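Uncharacterized protein ScGH5_18 (Streptomyces cattleya, PDB 7LR8) probably hydrolyses the beta-1,4 bond between mannose and N-acetylglucosamine in the core disaccharide of N-glycans, as a family 5 glycoside hydrolase. Local coordinates at residues Phe56-Val61 and Gly98-Phe103; Asn24-His29 and Arg311-Phe316; Glu130-Leu135 and Met148-Ala153. The protein carries 1 engineered substitution. All coordinates share one frame; numbering follows the deposited sequence.

Contact 1. Residues Phe56-Val61 and Gly98-Phe103; sequences FPLWPV and GHLSSF. With NAG (2-acetamido-2-deoxy-beta-D-glucopyranose), chain D; BMA (beta-D-mannopyranose), chain C.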
loop_
_atom_site.group_PDB
_atom_site.type_symbol
_atom_site.label_atom_id
_atom_site.label_comp_id
_atom_site.label_asym_id
_atom_site.label_seq_id
_atom_site.Cartn_x
_atom_site.Cartn_y
_atom_site.Cartn_z
ATOM N N PHE B 56 -10.703 -2.463 13.525
ATOM C CA PHE B 56 -9.466 -2.388 12.746
ATOM C C PHE B 56 -9.393 -1.188 11.813
ATOM O O PHE B 56 -9.939 -1.231 10.694
ATOM C CB PHE B 56 -9.286 -3.669 11.944
ATOM C CG PHE B 56 -9.253 -4.898 12.791
ATOM C CD1 PHE B 56 -8.072 -5.295 13.407
ATOM C CD2 PHE B 56 -10.399 -5.666 12.965
ATOM C CE1 PHE B 56 -8.039 -6.438 14.186
ATOM C CE2 PHE B 56 -10.363 -6.805 13.761
ATOM C CZ PHE B 56 -9.169 -7.181 14.367
ATOM N N PRO B 57 -8.676 -0.138 12.212
ATOM C CA PRO B 57 -8.201 0.852 11.239
ATOM C C PRO B 57 -7.323 0.183 10.196
ATOM O O PRO B 57 -6.692 -0.845 10.456
ATOM C CB PRO B 57 -7.373 1.827 12.087
ATOM C CG PRO B 57 -7.788 1.617 13.490
ATOM C CD PRO B 57 -8.342 0.206 13.602
ATOM N N LEU B 58 -7.278 0.781 9.008
ATOM C CA LEU B 58 -6.268 0.451 8.004
ATOM C C LEU B 58 -5.177 1.513 8.117
ATOM O O LEU B 58 -5.417 2.688 7.825
ATOM C CB LEU B 58 -6.856 0.420 6.600
ATOM C CG LEU B 58 -7.693 -0.808 6.237
ATOM C CD1 LEU B 58 -8.099 -0.760 4.771
ATOM C CD2 LEU B 58 -6.935 -2.090 6.542
ATOM N N TRP B 59 -3.992 1.096 8.570
ATOM C CA TRP B 59 -2.909 2.038 8.864
ATOM C C TRP B 59 -2.571 2.962 7.697
ATOM O O TRP B 59 -2.542 4.188 7.909
ATOM C CB TRP B 59 -1.697 1.230 9.349
ATOM C CG TRP B 59 -0.476 2.053 9.730
ATOM C CD1 TRP B 59 -0.454 3.345 10.215
ATOM C CD2 TRP B 59 0.889 1.617 9.694
ATOM N NE1 TRP B 59 0.851 3.733 10.453
ATOM C CE2 TRP B 59 1.691 2.699 10.128
ATOM C CE3 TRP B 59 1.517 0.429 9.301
ATOM C CZ2 TRP B 59 3.079 2.612 10.213
ATOM C CZ3 TRP B 59 2.896 0.342 9.391
ATOM C CH2 TRP B 59 3.664 1.433 9.830
ATOM N N PRO B 60 -2.347 2.483 6.461
ATOM C CA PRO B 60 -2.033 3.439 5.376
ATOM C C PRO B 60 -3.163 4.404 5.067
ATOM O O PRO B 60 -2.902 5.503 4.559
ATOM C CB PRO B 60 -1.737 2.540 4.164
ATOM C CG PRO B 60 -1.559 1.152 4.710
ATOM C CD PRO B 60 -2.402 1.098 5.948
ATOM N N VAL B 61 -4.418 4.030 5.340
ATOM C CA VAL B 61 -5.515 4.968 5.144
ATOM C C VAL B 61 -5.540 6.012 6.256
ATOM O O VAL B 61 -5.842 7.188 6.014
ATOM C CB VAL B 61 -6.842 4.198 5.044
ATOM C CG1 VAL B 61 -8.032 5.159 5.012
ATOM C CG2 VAL B 61 -6.825 3.323 3.810
ATOM N N GLY B 98 -1.125 -2.820 8.449
ATOM C CA GLY B 98 -0.469 -4.028 8.907
ATOM C C GLY B 98 -1.118 -5.211 8.221
ATOM O O GLY B 98 -1.602 -5.098 7.092
ATOM N N HIS B 99 -1.192 -6.344 8.905
ATOM C CA HIS B 99 -1.701 -7.568 8.298
ATOM C C HIS B 99 -3.177 -7.797 8.612
ATOM O O HIS B 99 -3.590 -7.711 9.771
ATOM C CB HIS B 99 -0.908 -8.781 8.765
ATOM C CG HIS B 99 -1.278 -10.022 8.020
ATOM N ND1 HIS B 99 -0.779 -10.293 6.766
ATOM C CD2 HIS B 99 -2.158 -11.016 8.302
ATOM C CE1 HIS B 99 -1.294 -11.429 6.328
ATOM N NE2 HIS B 99 -2.137 -11.885 7.239
ATOM N N LEU B 100 -3.953 -8.128 7.584
ATOM C CA LEU B 100 -5.336 -8.558 7.771
ATOM C C LEU B 100 -5.696 -9.599 6.722
ATOM O O LEU B 100 -5.719 -9.283 5.526
ATOM C CB LEU B 100 -6.299 -7.368 7.682
ATOM C CG LEU B 100 -6.381 -6.416 8.881
ATOM C CD1 LEU B 100 -7.146 -5.149 8.501
ATOM C CD2 LEU B 100 -7.033 -7.112 10.074
ATOM N N SER B 101 -5.995 -10.823 7.173
ATOM C CA SER B 101 -6.650 -11.849 6.351
ATOM C C SER B 101 -5.903 -12.116 5.042
ATOM O O SER B 101 -6.512 -12.231 3.976
ATOM C CB SER B 101 -8.102 -11.461 6.063
ATOM O OG SER B 101 -8.781 -11.087 7.250
ATOM N N SER B 102 -4.571 -12.232 5.141
ATOM C CA SER B 102 -3.589 -12.596 4.106
ATOM C C SER B 102 -3.023 -11.388 3.371
ATOM O O SER B 102 -2.052 -11.544 2.630
ATOM C CB SER B 102 -4.122 -13.601 3.065
ATOM O OG SER B 102 -4.921 -12.945 2.087
ATOM N N PHE B 103 -3.590 -10.200 3.554
ATOM C CA PHE B 103 -3.109 -8.967 2.934
ATOM C C PHE B 103 -2.273 -8.132 3.900
ATOM O O PHE B 103 -2.654 -7.925 5.061
ATOM C CB PHE B 103 -4.282 -8.114 2.444
ATOM C CG PHE B 103 -5.132 -8.793 1.417
ATOM C CD1 PHE B 103 -4.759 -8.788 0.080
ATOM C CD2 PHE B 103 -6.306 -9.463 1.794
ATOM C CE1 PHE B 103 -5.546 -9.432 -0.871
ATOM C CE2 PHE B 103 -7.094 -10.086 0.851
ATOM C CZ PHE B 103 -6.707 -10.077 -0.488
HETATM C C1 NAG D . -1.675 -16.698 9.323
HETATM C C2 NAG D . -2.426 -15.784 8.355
HETATM C C3 NAG D . -3.096 -14.631 9.115
HETATM C C4 NAG D . -3.931 -15.149 10.284
HETATM C C5 NAG D . -3.043 -16.045 11.151
HETATM C C6 NAG D . -3.730 -16.675 12.338
HETATM C C7 NAG D . -1.759 -15.314 6.028
HETATM C C8 NAG D . -0.684 -14.748 5.141
HETATM N N2 NAG D . -1.514 -15.273 7.343
HETATM O O1 NAG D . -1.193 -17.795 8.623
HETATM O O3 NAG D . -3.904 -13.869 8.229
HETATM O O4 NAG D . -4.425 -14.025 11.012
HETATM O O5 NAG D . -2.553 -17.129 10.352
HETATM O O6 NAG D . -2.791 -17.352 13.163
HETATM O O7 NAG D . -2.804 -15.777 5.573
HETATM C C1 BMA C . -5.692 -14.163 11.722
HETATM C C2 BMA C . -6.458 -12.801 11.683
HETATM C C3 BMA C . -6.763 -12.455 10.240
HETATM C C4 BMA C . -7.363 -13.717 9.482
HETATM C C5 BMA C . -7.678 -14.874 10.471
HETATM C C6 BMA C . -8.155 -16.138 9.789
HETATM O O2 BMA C . -5.699 -11.752 12.264
HETATM O O3 BMA C . -5.595 -11.896 9.588
HETATM O O4 BMA C . -8.540 -13.318 8.836
HETATM O O5 BMA C . -6.480 -15.247 11.179
HETATM O O6 BMA C . -7.090 -16.583 8.914
#
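L100 joins the two segments through both of its methyls, each of which finds a different residue of 56-61. Its CG lies anti to the carbonyl carbon (chi1 -76°), which helps bring the methyls to both. CD2 of L100 lies over one face of the F56 ring, shifted toward the rim; it stands 4.3 Å from the ring centroid and 23° off the normal, a CH-pi contact. The other methyl, L100 CD1, meets L58 CD2 at 3.6 Å, though the CB of L58 does not face the strand. W59 adds a lighter contact, its CB 4.2 Å from G98 N. G98 follows a cis peptide bond, and its positive phi by itself favours glycine. No hydrogen bond crosses between the segments; what they share directly is apolar packing.

H99 and S101 turn polar groups to the bound disaccharide. H99 NE2 and the N-acetylglucosamine O3 form a hydrogen bond of 2.8 Å, with O3 in the plane of the imidazole at its edge; ND1 of H99 is bonded to D104 OD1, which helps fix the ring's rotation. S101 N donates a nearly straight bond of 2.7 Å to mannose O3. The type I' turn L100-F103 presents this N-H and is closed by F103 N to L100 O at 3.0 Å, with L100 N to F103 O pairing the two short strands.

Strand 52-55 runs in just before F56, whose ring also touches D94 of strand 90-94 and N152 of strand 145-152. At the other end W59 starts helix 59-62, and P57 and W59 both rest against helix 122-139.

Contact 2. Residues Asn24-His29 and Arg311-Phe316; sequences NGWFHH and RRLADF. With AE3 (2-(2-ethoxyethoxy)ethanol), chain E; SO4 (sulfate ion), chain J.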
loop_
_atom_site.group_PDB
_atom_site.type_symbol
_atom_site.label_atom_id
_atom_site.label_comp_id
_atom_site.label_asym_id
_atom_site.label_seq_id
_atom_site.Cartn_x
_atom_site.Cartn_y
_atom_site.Cartn_z
ATOM N N ASN B 24 -20.322 -4.231 4.512
ATOM C CA ASN B 24 -20.269 -3.443 3.282
ATOM C C ASN B 24 -18.881 -2.824 3.157
ATOM O O ASN B 24 -18.564 -1.841 3.835
ATOM C CB ASN B 24 -21.355 -2.375 3.290
ATOM C CG ASN B 24 -21.674 -1.861 1.906
ATOM O OD1 ASN B 24 -20.855 -1.953 0.988
ATOM N ND2 ASN B 24 -22.883 -1.336 1.739
ATOM N N GLY B 25 -18.053 -3.384 2.274
ATOM C CA GLY B 25 -16.729 -2.838 2.038
ATOM C C GLY B 25 -15.598 -3.510 2.786
ATOM O O GLY B 25 -14.429 -3.215 2.489
ATOM N N TRP B 26 -15.897 -4.381 3.750
ATOM C CA TRP B 26 -14.842 -5.015 4.556
ATOM C C TRP B 26 -14.030 -3.885 5.200
ATOM O O TRP B 26 -14.551 -2.791 5.452
ATOM C CB TRP B 26 -14.039 -5.983 3.680
ATOM C CG TRP B 26 -13.079 -6.901 4.408
ATOM C CD1 TRP B 26 -13.402 -7.900 5.285
ATOM C CD2 TRP B 26 -11.651 -6.941 4.265
ATOM N NE1 TRP B 26 -12.268 -8.539 5.722
ATOM C CE2 TRP B 26 -11.176 -7.965 5.115
ATOM C CE3 TRP B 26 -10.725 -6.186 3.527
ATOM C CZ2 TRP B 26 -9.821 -8.269 5.234
ATOM C CZ3 TRP B 26 -9.368 -6.486 3.647
ATOM C CH2 TRP B 26 -8.930 -7.518 4.498
ATOM N N PHE B 27 -12.752 -4.111 5.482
ATOM C CA PHE B 27 -11.974 -3.037 6.095
ATOM C C PHE B 27 -11.707 -1.877 5.152
ATOM O O PHE B 27 -11.240 -0.826 5.614
ATOM C CB PHE B 27 -10.671 -3.601 6.634
ATOM C CG PHE B 27 -10.880 -4.663 7.666
ATOM C CD1 PHE B 27 -11.572 -4.379 8.837
ATOM C CD2 PHE B 27 -10.401 -5.939 7.463
ATOM C CE1 PHE B 27 -11.782 -5.365 9.788
ATOM C CE2 PHE B 27 -10.601 -6.931 8.414
ATOM C CZ PHE B 27 -11.291 -6.632 9.583
ATOM N N HIS B 28 -12.005 -2.028 3.862
ATOM C CA HIS B 28 -11.966 -0.883 2.967
ATOM C C HIS B 28 -13.113 0.088 3.217
ATOM O O HIS B 28 -13.197 1.110 2.522
ATOM C CB HIS B 28 -11.979 -1.340 1.507
ATOM C CG HIS B 28 -10.971 -2.405 1.190
ATOM N ND1 HIS B 28 -9.614 -2.220 1.348
ATOM C CD2 HIS B 28 -11.125 -3.662 0.700
ATOM C CE1 HIS B 28 -8.975 -3.319 0.985
ATOM N NE2 HIS B 28 -9.868 -4.209 0.586
ATOM N N HIS B 29 -13.987 -0.182 4.197
ATOM C CA HIS B 29 -15.089 0.739 4.446
ATOM C C HIS B 29 -14.603 2.110 4.921
ATOM O O HIS B 29 -15.350 3.087 4.811
ATOM C CB HIS B 29 -16.076 0.140 5.454
ATOM C CG HIS B 29 -15.632 0.233 6.880
ATOM N ND1 HIS B 29 -16.461 0.695 7.878
ATOM C CD2 HIS B 29 -14.462 -0.091 7.480
ATOM C CE1 HIS B 29 -15.814 0.667 9.030
ATOM N NE2 HIS B 29 -14.602 0.190 8.818
ATOM N N ARG B 311 -17.916 -12.170 -1.308
ATOM C CA ARG B 311 -17.149 -12.927 -2.294
ATOM C C ARG B 311 -16.968 -12.174 -3.605
ATOM O O ARG B 311 -16.255 -12.664 -4.489
ATOM C CB ARG B 311 -17.806 -14.289 -2.549
ATOM C CG ARG B 311 -17.589 -15.245 -1.397
ATOM C CD ARG B 311 -18.114 -16.653 -1.666
ATOM N NE ARG B 311 -18.121 -17.409 -0.418
ATOM C CZ ARG B 311 -17.140 -18.223 -0.035
ATOM N NH1 ARG B 311 -16.079 -18.410 -0.813
ATOM N NH2 ARG B 311 -17.227 -18.859 1.120
ATOM N N ARG B 312 -17.592 -11.005 -3.755
ATOM C CA ARG B 312 -17.226 -10.100 -4.838
ATOM C C ARG B 312 -15.853 -9.470 -4.640
ATOM O O ARG B 312 -15.390 -8.756 -5.537
ATOM C CB ARG B 312 -18.267 -8.993 -4.988
ATOM C CG ARG B 312 -19.589 -9.487 -5.555
ATOM C CD ARG B 312 -20.662 -8.410 -5.533
ATOM N NE ARG B 312 -21.951 -8.920 -5.999
ATOM C CZ ARG B 312 -22.350 -8.898 -7.268
ATOM N NH1 ARG B 312 -21.558 -8.391 -8.207
ATOM N NH2 ARG B 312 -23.539 -9.389 -7.600
ATOM N N LEU B 313 -15.217 -9.678 -3.491
ATOM C CA LEU B 313 -13.846 -9.238 -3.256
ATOM C C LEU B 313 -12.923 -10.408 -3.579
ATOM O O LEU B 313 -13.166 -11.535 -3.139
ATOM C CB LEU B 313 -13.657 -8.774 -1.813
ATOM C CG LEU B 313 -14.441 -7.540 -1.353
ATOM C CD1 LEU B 313 -14.376 -7.409 0.158
ATOM C CD2 LEU B 313 -13.894 -6.272 -2.011
ATOM N N ALA B 314 -11.891 -10.155 -4.376
ATOM C CA ALA B 314 -11.094 -11.253 -4.900
ATOM C C ALA B 314 -9.874 -11.532 -4.027
ATOM O O ALA B 314 -9.455 -10.706 -3.211
ATOM C CB ALA B 314 -10.642 -10.947 -6.330
ATOM N N ASP B 315 -9.314 -12.723 -4.217
ATOM C CA ASP B 315 -7.967 -13.145 -3.844
ATOM C C ASP B 315 -7.807 -13.518 -2.376
ATOM O O ASP B 315 -6.687 -13.892 -1.988
ATOM C CB ASP B 315 -6.904 -12.090 -4.196
ATOM C CG ASP B 315 -6.753 -11.890 -5.690
ATOM O OD1 ASP B 315 -6.663 -12.888 -6.429
ATOM O OD2 ASP B 315 -6.732 -10.717 -6.120
ATOM N N PHE B 316 -8.857 -13.459 -1.555
ATOM C CA PHE B 316 -8.761 -14.020 -0.221
ATOM C C PHE B 316 -8.567 -15.527 -0.320
ATOM O O PHE B 316 -9.220 -16.183 -1.142
ATOM C CB PHE B 316 -10.027 -13.761 0.607
ATOM C CG PHE B 316 -10.209 -12.336 1.054
ATOM C CD1 PHE B 316 -10.681 -11.378 0.167
ATOM C CD2 PHE B 316 -9.974 -11.963 2.381
ATOM C CE1 PHE B 316 -10.874 -10.066 0.568
ATOM C CE2 PHE B 316 -10.160 -10.646 2.791
ATOM C CZ PHE B 316 -10.616 -9.696 1.886
HETATM C C1 AE3 E . -3.427 -18.905 3.257
HETATM C C2 AE3 E . -2.049 -18.339 2.917
HETATM O O2 AE3 E . -2.167 -17.028 2.442
HETATM C C3 AE3 E . -1.476 -16.788 1.248
HETATM C C4 AE3 E . -2.070 -15.560 0.568
HETATM O O3 AE3 E . -2.336 -15.853 -0.769
HETATM C C5 AE3 E . -3.698 -15.814 -1.078
HETATM C C6 AE3 E . -3.969 -16.592 -2.362
HETATM O O4 AE3 E . -5.350 -16.789 -2.506
HETATM S S SO4 J . -26.189 -1.659 3.945
HETATM O O1 SO4 J . -26.043 -0.479 3.097
HETATM O O2 SO4 J . -26.733 -1.255 5.239
HETATM O O3 SO4 J . -27.096 -2.611 3.309
HETATM O O4 SO4 J . -24.883 -2.288 4.132
#
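L313 is the first residue of 311-316 to meet W26: its CD1 touches W26 CB at 3.8 Å, at the root of the indole. The next two residues turn to other partners. A314 N is hydrogen-bonded to N65 OD1 of the second subunit, and D315 OD2 forms salt bridges with R116 and R66 of that subunit, while D315 O accepts a bond of 3.2 Å from O4 of the bound 2-(2-ethoxyethoxy)ethanol. F316 then closes the contact. It points an edge at the face of W26 in a T-shaped pair, the six-membered ring centroids 4.8 Å apart and the planes at 88°. CE2 of F316 comes within 3.4 Å of W26 CZ2, and its CZ stands over the middle of the indole. F27 CD2 lies over the opposite indole face, so W26 is held between two phenylalanines and has little freedom to tilt. Its chi1 of -169°, with CG anti to the backbone N, carries the ring out to F316. The two loops follow strands 15-19 and 298-304, neighbours in the parallel sheet, and the W26 side chain is about 6 Å from the bound mannose: loops after the first and last strands of a (beta/alpha)8 barrel, packed beside its sugar-binding site.

Contact 3. Residues Glu130-Leu135 and Met148-Ala153; sequences EYLRTL and MTVGNA. Engineered in segment 148-153: A153 (natural residue Glu). With BMA (beta-D-mannopyranose), chain C.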
loop_
_atom_site.group_PDB
_atom_site.type_symbol
_atom_site.label_atom_id
_atom_site.label_comp_id
_atom_site.label_asym_id
_atom_site.label_seq_id
_atom_site.Cartn_x
_atom_site.Cartn_y
_atom_site.Cartn_z
ATOM N N GLU B 130 3.294 8.086 17.400
ATOM C CA GLU B 130 2.397 9.237 17.365
ATOM C C GLU B 130 1.010 8.836 16.879
ATOM O O GLU B 130 -0.002 9.363 17.364
ATOM C CB GLU B 130 2.988 10.338 16.476
ATOM C CG GLU B 130 2.180 11.642 16.411
ATOM C CD GLU B 130 1.842 12.274 17.774
ATOM O OE1 GLU B 130 2.443 11.939 18.827
ATOM O OE2 GLU B 130 0.934 13.115 17.783
ATOM N N TYR B 131 0.956 7.901 15.927
ATOM C CA TYR B 131 -0.309 7.360 15.443
ATOM C C TYR B 131 -1.091 6.676 16.566
ATOM O O TYR B 131 -2.272 6.974 16.782
ATOM C CB TYR B 131 -0.004 6.391 14.296
ATOM C CG TYR B 131 -1.092 5.450 13.857
ATOM C CD1 TYR B 131 -2.261 5.910 13.264
ATOM C CD2 TYR B 131 -0.936 4.085 14.024
ATOM C CE1 TYR B 131 -3.254 5.017 12.841
ATOM C CE2 TYR B 131 -1.934 3.176 13.606
ATOM C CZ TYR B 131 -3.086 3.659 13.023
ATOM O OH TYR B 131 -4.071 2.788 12.586
ATOM N N LEU B 132 -0.440 5.777 17.310
ATOM C CA LEU B 132 -1.133 5.068 18.387
ATOM C C LEU B 132 -1.557 6.022 19.498
ATOM O O LEU B 132 -2.675 5.925 20.015
ATOM C CB LEU B 132 -0.249 3.961 18.961
ATOM C CG LEU B 132 0.101 2.767 18.074
ATOM C CD1 LEU B 132 1.024 1.834 18.839
ATOM C CD2 LEU B 132 -1.164 2.040 17.645
ATOM N N ARG B 133 -0.671 6.950 19.880
ATOM C CA ARG B 133 -1.028 7.956 20.868
ATOM C C ARG B 133 -2.229 8.775 20.413
ATOM O O ARG B 133 -3.115 9.094 21.218
ATOM C CB ARG B 133 0.174 8.872 21.120
ATOM C CG ARG B 133 0.031 9.738 22.376
ATOM C CD ARG B 133 0.922 10.980 22.320
ATOM N NE ARG B 133 0.594 11.807 21.167
ATOM C CZ ARG B 133 -0.422 12.663 21.121
ATOM N NH1 ARG B 133 -1.209 12.835 22.182
ATOM N NH2 ARG B 133 -0.650 13.343 20.005
ATOM N N THR B 134 -2.251 9.149 19.130
ATOM C CA THR B 134 -3.333 9.970 18.590
ATOM C C THR B 134 -4.668 9.230 18.650
ATOM O O THR B 134 -5.688 9.800 19.065
ATOM C CB THR B 134 -3.005 10.379 17.148
ATOM O OG1 THR B 134 -1.893 11.288 17.154
ATOM C CG2 THR B 134 -4.177 11.103 16.496
ATOM N N LEU B 135 -4.685 7.958 18.235
ATOM C CA LEU B 135 -5.924 7.184 18.308
ATOM C C LEU B 135 -6.405 7.071 19.744
ATOM O O LEU B 135 -7.581 7.324 20.040
ATOM C CB LEU B 135 -5.732 5.786 17.710
ATOM C CG LEU B 135 -5.415 5.725 16.214
ATOM C CD1 LEU B 135 -5.642 4.313 15.690
ATOM C CD2 LEU B 135 -6.249 6.730 15.436
ATOM N N MET B 148 -6.101 0.033 23.511
ATOM C CA MET B 148 -5.458 -0.282 22.240
ATOM C C MET B 148 -4.798 -1.651 22.277
ATOM O O MET B 148 -4.227 -2.048 23.297
ATOM C CB MET B 148 -4.370 0.746 21.895
ATOM C CG MET B 148 -4.790 2.190 21.892
ATOM S SD MET B 148 -5.945 2.563 20.579
ATOM C CE MET B 148 -5.018 2.144 19.116
ATOM N N THR B 149 -4.844 -2.350 21.142
ATOM C CA THR B 149 -3.913 -3.426 20.836
ATOM C C THR B 149 -2.934 -2.879 19.806
ATOM O O THR B 149 -3.354 -2.215 18.857
ATOM C CB THR B 149 -4.657 -4.654 20.295
ATOM O OG1 THR B 149 -5.541 -5.159 21.308
ATOM C CG2 THR B 149 -3.683 -5.760 19.900
ATOM N N VAL B 150 -1.632 -3.113 20.013
ATOM C CA VAL B 150 -0.627 -2.441 19.183
ATOM C C VAL B 150 -0.906 -2.667 17.697
ATOM O O VAL B 150 -0.935 -1.714 16.906
ATOM C CB VAL B 150 0.792 -2.891 19.575
ATOM C CG1 VAL B 150 1.806 -2.435 18.514
ATOM C CG2 VAL B 150 1.151 -2.330 20.948
ATOM N N GLY B 151 -1.149 -3.918 17.305
ATOM C CA GLY B 151 -1.520 -4.215 15.922
ATOM C C GLY B 151 -1.778 -5.702 15.766
ATOM O O GLY B 151 -1.263 -6.532 16.522
ATOM N N ASN B 152 -2.583 -6.024 14.759
ATOM C CA ASN B 152 -3.056 -7.402 14.594
ATOM C C ASN B 152 -1.913 -8.290 14.110
ATOM O O ASN B 152 -1.556 -8.277 12.927
ATOM C CB ASN B 152 -4.215 -7.462 13.604
ATOM C CG ASN B 152 -4.604 -8.887 13.282
ATOM O OD1 ASN B 152 -4.782 -9.678 14.194
ATOM N ND2 ASN B 152 -4.684 -9.230 11.992
ATOM N N ALA B 153 -1.337 -9.075 15.022
ATOM C CA ALA B 153 -0.289 -10.031 14.679
ATOM C C ALA B 153 0.830 -9.354 13.893
ATOM O O ALA B 153 1.277 -9.846 12.851
ATOM C CB ALA B 153 -0.863 -11.220 13.890
HETATM C C1 BMA C . -5.692 -14.163 11.722
HETATM C C2 BMA C . -6.458 -12.801 11.683
HETATM C C3 BMA C . -6.763 -12.455 10.240
HETATM C C4 BMA C . -7.363 -13.717 9.482
HETATM C C5 BMA C . -7.678 -14.874 10.471
HETATM C C6 BMA C . -8.155 -16.138 9.789
HETATM O O2 BMA C . -5.699 -11.752 12.264
HETATM O O3 BMA C . -5.595 -11.896 9.588
HETATM O O4 BMA C . -8.540 -13.318 8.836
HETATM O O5 BMA C . -6.480 -15.247 11.179
HETATM O O6 BMA C . -7.090 -16.583 8.914
#
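M148 reaches from the strand into the side of the helix, with L132 and L135 meeting its terminal methyl. The methionine chain is bent twice, chi2 at -67° and chi3 at -60°, and this hook brings CE to 4.0 Å from L135 CB and 4.1 Å from L132 CD2. M148 crosses L135 at about a right angle but L132 obliquely. L132 is directed at the strand and spreads its branches: CD2 also lies 3.8 Å from V150 O, while CD1 approaches V150 CG1 more loosely, at 4.4 Å. Helix 170-187 adds to the same apolar layer, M180 touching both L132 and V150.

On the helix, R133 points away from the strand and grips E130 side-on, one nitrogen to each carboxylate oxygen: NH2 to OE2 at 2.7 Å and NE to OE1 at 3.0 Å. Both oxygens lie near the guanidinium plane, but the carboxylate is tilted against it.

Past the corner at V150 the chain heads for the sugar. N152 donates from ND2 to mannose O2 at 2.7 Å, the N-H...O angle 146°; OD1 is bonded to R54 NH2, and ND2 also has H99 O as a partner, which fixes the way round of the amide. A leucine here would probably leave mannose O2 and H99 O without their shared donor and R54 without this acceptor. A153 is an engineered alanine in place of glutamate; in family 5 enzymes the glutamate of the Asn-Glu pair at the end of the fourth barrel strand is the general acid/base, so the change probably removes that group. Apolar packing, with no hydrogen bond between the segments, thus joins strand to helix, while N152 meets the sugar through a directed bond.

How the contacts relate
Contacts 1 and 2 touch, their centres 12 Å apart, and F27 supplies much of the join between them: its CD2 lies 3.5 Å from L100 CD1, and its CE1 3.5 Å from F56 CD2. Contact 3 is likewise centred 12 Å from contact 1, joined where H99 O lies 2.9 Å from N152 ND2, a probable hydrogen bond, and where Y131 packs on P57 and W59. Contacts 2 and 3 do not touch; their nearest atoms are about 7 Å apart, with contact 1 bridging them. Contacts 1 and 3 both bind the mannose, through S101 and N152, whereas E268 and E320 bond it from beyond all three. Contacts 1 and 2 also meet the second subunit.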